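Local coordinates for protein hemoglobin subunit beta (Mustelus griseus, PDB 1GCV) that carries oxygen from the gills to the peripheral tissues as the heme-bearing beta chain of a four-chain hemoglobin, at residues Q5-E10 and W120-E125. Sequence-based numbering, arbitrary orientation.
Sequences QEERDE and WDKFFE
Glu-7 and Lys-122 form a salt bridge between two helices. Lys-122 NZ donates to Glu-7 OE1 at 2.9 Å, on the syn side of the carboxylate and close to its plane. The bond from Lys-122 NZ to Glu-7 OE2, at 3.3 Å, is weak. Glu-7 OE1 also accepts from the backbone N of Thr-4, and Lys-122 NZ donates to the carbonyl O of His-2. The ammonium group further makes a cation-pi contact with Trp-3. The pair therefore ties helix 114-132 to the N-terminal residues as well as to residues 5-10. With an alanine here instead of Glu-7, the lysine charge would probably lose its carboxylate mate and Thr-4 N its acceptor. A separate hydrogen bond joins Glu-10 and Trp-120. Trp-120 NE1 donates to Glu-10 OE1 at 2.9 Å, with an N-H...O angle of 157°. The oxygen sits at the ring edge, close to the indole plane, and is met on its anti side. The carboxylate stands almost perpendicular to the ring, the planes 84° apart. Glu-10 has CG anti to the backbone N, then bends at chi2 (69°), which turns the carboxylate to the indole N-H. The same OE1 forms a salt bridge with Arg-108 of helix 93-108, so one oxygen serves two partners. In globin nomenclature, this is the A helix, 5-17, meeting the H helix, 114-132, in the all-helical globin fold. The contact lies away from the heme-binding histidines. Lys-122 CD comes 3.6 Å from Glu-7 OE2, the two side chains crossing at about a right angle. Farther along the interface, Glu-7 and Glu-10 both touch Ile-119. The buried Trp-120 ring packs on Thr-14 and Phe-15 of helix 5-17 and on Leu-104 of helix 93-108.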
loop_
_atom_site.group_PDB
_atom_site.type_symbol
_atom_site.label_atom_id
_atom_site.label_comp_id
_atom_site.label_asym_id
_atom_site.label_seq_id
_atom_site.Cartn_x
_atom_site.Cartn_y
_atom_site.Cartn_z
ATOM N N GLN B 5 -17.509 -9.279 22.381
ATOM C CA GLN B 5 -17.176 -8.989 23.771
ATOM C C GLN B 5 -15.709 -9.327 24.060
ATOM O O GLN B 5 -15.058 -8.636 24.843
ATOM C CB GLN B 5 -18.099 -9.766 24.712
ATOM C CG GLN B 5 -18.138 -9.236 26.140
ATOM C CD GLN B 5 -18.354 -7.731 26.223
ATOM O OE1 GLN B 5 -17.609 -7.029 26.907
ATOM N NE2 GLN B 5 -19.376 -7.231 25.534
ATOM N N GLU B 6 -15.188 -10.377 23.425
ATOM C CA GLU B 6 -13.794 -10.782 23.621
ATOM C C GLU B 6 -12.827 -9.680 23.178
ATOM O O GLU B 6 -11.806 -9.447 23.826
ATOM C CB GLU B 6 -13.463 -12.065 22.837
ATOM C CG GLU B 6 -11.962 -12.190 22.490
ATOM C CD GLU B 6 -11.589 -13.468 21.745
ATOM O OE1 GLU B 6 -12.243 -13.800 20.731
ATOM O OE2 GLU B 6 -10.626 -14.137 22.175
ATOM N N GLU B 7 -13.144 -9.022 22.068
ATOM C CA GLU B 7 -12.303 -7.953 21.547
ATOM C C GLU B 7 -12.347 -6.748 22.465
ATOM O O GLU B 7 -11.319 -6.144 22.753
ATOM C CB GLU B 7 -12.764 -7.556 20.153
ATOM C CG GLU B 7 -12.695 -8.692 19.163
ATOM C CD GLU B 7 -13.236 -8.303 17.807
ATOM O OE1 GLU B 7 -14.134 -7.438 17.750
ATOM O OE2 GLU B 7 -12.760 -8.861 16.797
ATOM N N ARG B 8 -13.544 -6.394 22.921
ATOM C CA ARG B 8 -13.704 -5.267 23.833
ATOM C C ARG B 8 -12.875 -5.528 25.090
ATOM O O ARG B 8 -12.141 -4.658 25.561
ATOM C CB ARG B 8 -15.165 -5.117 24.250
ATOM C CG ARG B 8 -16.121 -4.790 23.143
ATOM C CD ARG B 8 -17.513 -4.622 23.727
ATOM N NE ARG B 8 -18.525 -4.410 22.701
ATOM C CZ ARG B 8 -18.859 -3.216 22.223
ATOM N NH1 ARG B 8 -19.793 -3.104 21.286
ATOM N NH2 ARG B 8 -18.250 -2.132 22.680
ATOM N N ASP B 9 -13.005 -6.736 25.627
ATOM C CA ASP B 9 -12.292 -7.126 26.834
ATOM C C ASP B 9 -10.775 -7.095 26.677
ATOM O O ASP B 9 -10.069 -6.599 27.549
ATOM C CB ASP B 9 -12.733 -8.525 27.274
ATOM C CG ASP B 9 -14.131 -8.534 27.882
ATOM O OD1 ASP B 9 -14.661 -9.634 28.148
ATOM O OD2 ASP B 9 -14.701 -7.442 28.090
ATOM N N GLU B 10 -10.276 -7.631 25.570
ATOM C CA GLU B 10 -8.840 -7.649 25.327
ATOM C C GLU B 10 -8.286 -6.235 25.312
ATOM O O GLU B 10 -7.263 -5.954 25.933
ATOM C CB GLU B 10 -8.535 -8.330 23.992
ATOM C CG GLU B 10 -7.152 -8.011 23.433
ATOM C CD GLU B 10 -6.024 -8.632 24.244
ATOM O OE1 GLU B 10 -4.896 -8.090 24.209
ATOM O OE2 GLU B 10 -6.263 -9.660 24.917
ATOM N N TRP B 120 -5.854 -6.330 17.899
ATOM C CA TRP B 120 -5.180 -5.040 17.954
ATOM C C TRP B 120 -5.079 -4.403 16.575
ATOM O O TRP B 120 -5.226 -3.193 16.424
ATOM C CB TRP B 120 -3.796 -5.220 18.559
ATOM C CG TRP B 120 -3.890 -5.376 20.026
ATOM C CD1 TRP B 120 -3.873 -6.544 20.736
ATOM C CD2 TRP B 120 -4.094 -4.329 20.974
ATOM N NE1 TRP B 120 -4.058 -6.286 22.072
ATOM C CE2 TRP B 120 -4.197 -4.934 22.247
ATOM C CE3 TRP B 120 -4.203 -2.935 20.874
ATOM C CZ2 TRP B 120 -4.401 -4.190 23.413
ATOM C CZ3 TRP B 120 -4.407 -2.197 22.033
ATOM C CH2 TRP B 120 -4.504 -2.828 23.287
ATOM N N ASP B 121 -4.827 -5.226 15.566
ATOM C CA ASP B 121 -4.732 -4.737 14.196
ATOM C C ASP B 121 -6.069 -4.105 13.832
ATOM O O ASP B 121 -6.130 -3.031 13.240
ATOM C CB ASP B 121 -4.440 -5.907 13.252
ATOM C CG ASP B 121 -4.234 -5.466 11.821
ATOM O OD1 ASP B 121 -5.170 -5.607 11.014
ATOM O OD2 ASP B 121 -3.132 -4.982 11.500
ATOM N N LYS B 122 -7.140 -4.794 14.206
ATOM C CA LYS B 122 -8.495 -4.340 13.941
ATOM C C LYS B 122 -8.761 -3.036 14.668
ATOM O O LYS B 122 -9.319 -2.100 14.101
ATOM C CB LYS B 122 -9.490 -5.401 14.404
ATOM C CG LYS B 122 -10.928 -5.065 14.111
ATOM C CD LYS B 122 -11.850 -6.056 14.794
ATOM C CE LYS B 122 -13.166 -6.174 14.057
ATOM N NZ LYS B 122 -14.278 -6.494 14.986
ATOM N N PHE B 123 -8.352 -2.973 15.930
ATOM C CA PHE B 123 -8.554 -1.767 16.712
ATOM C C PHE B 123 -7.803 -0.579 16.123
ATOM O O PHE B 123 -8.365 0.507 16.003
ATOM C CB PHE B 123 -8.111 -1.977 18.160
ATOM C CG PHE B 123 -8.331 -0.775 19.039
ATOM C CD1 PHE B 123 -9.619 -0.296 19.276
ATOM C CD2 PHE B 123 -7.253 -0.110 19.617
ATOM C CE1 PHE B 123 -9.829 0.827 20.073
ATOM C CE2 PHE B 123 -7.455 1.014 20.418
ATOM C CZ PHE B 123 -8.747 1.483 20.645
ATOM N N PHE B 124 -6.538 -0.775 15.753
ATOM C CA PHE B 124 -5.752 0.322 15.197
ATOM C C PHE B 124 -6.223 0.749 13.824
ATOM O O PHE B 124 -6.023 1.889 13.410
ATOM C CB PHE B 124 -4.273 -0.050 15.182
ATOM C CG PHE B 124 -3.653 0.019 16.532
ATOM C CD1 PHE B 124 -2.877 -1.020 17.014
ATOM C CD2 PHE B 124 -3.912 1.106 17.361
ATOM C CE1 PHE B 124 -2.368 -0.985 18.307
ATOM C CE2 PHE B 124 -3.408 1.149 18.651
ATOM C CZ PHE B 124 -2.634 0.098 19.125
ATOM N N GLU B 125 -6.860 -0.174 13.120
ATOM C CA GLU B 125 -7.399 0.117 11.804
ATOM C C GLU B 125 -8.582 1.078 11.992
ATOM O O GLU B 125 -8.755 2.016 11.215
ATOM C CB GLU B 125 -7.866 -1.179 11.158
ATOM C CG GLU B 125 -7.638 -1.274 9.678
ATOM C CD GLU B 125 -8.550 -2.310 9.051
ATOM O OE1 GLU B 125 -8.465 -3.492 9.457
ATOM O OE2 GLU B 125 -9.358 -1.943 8.167
#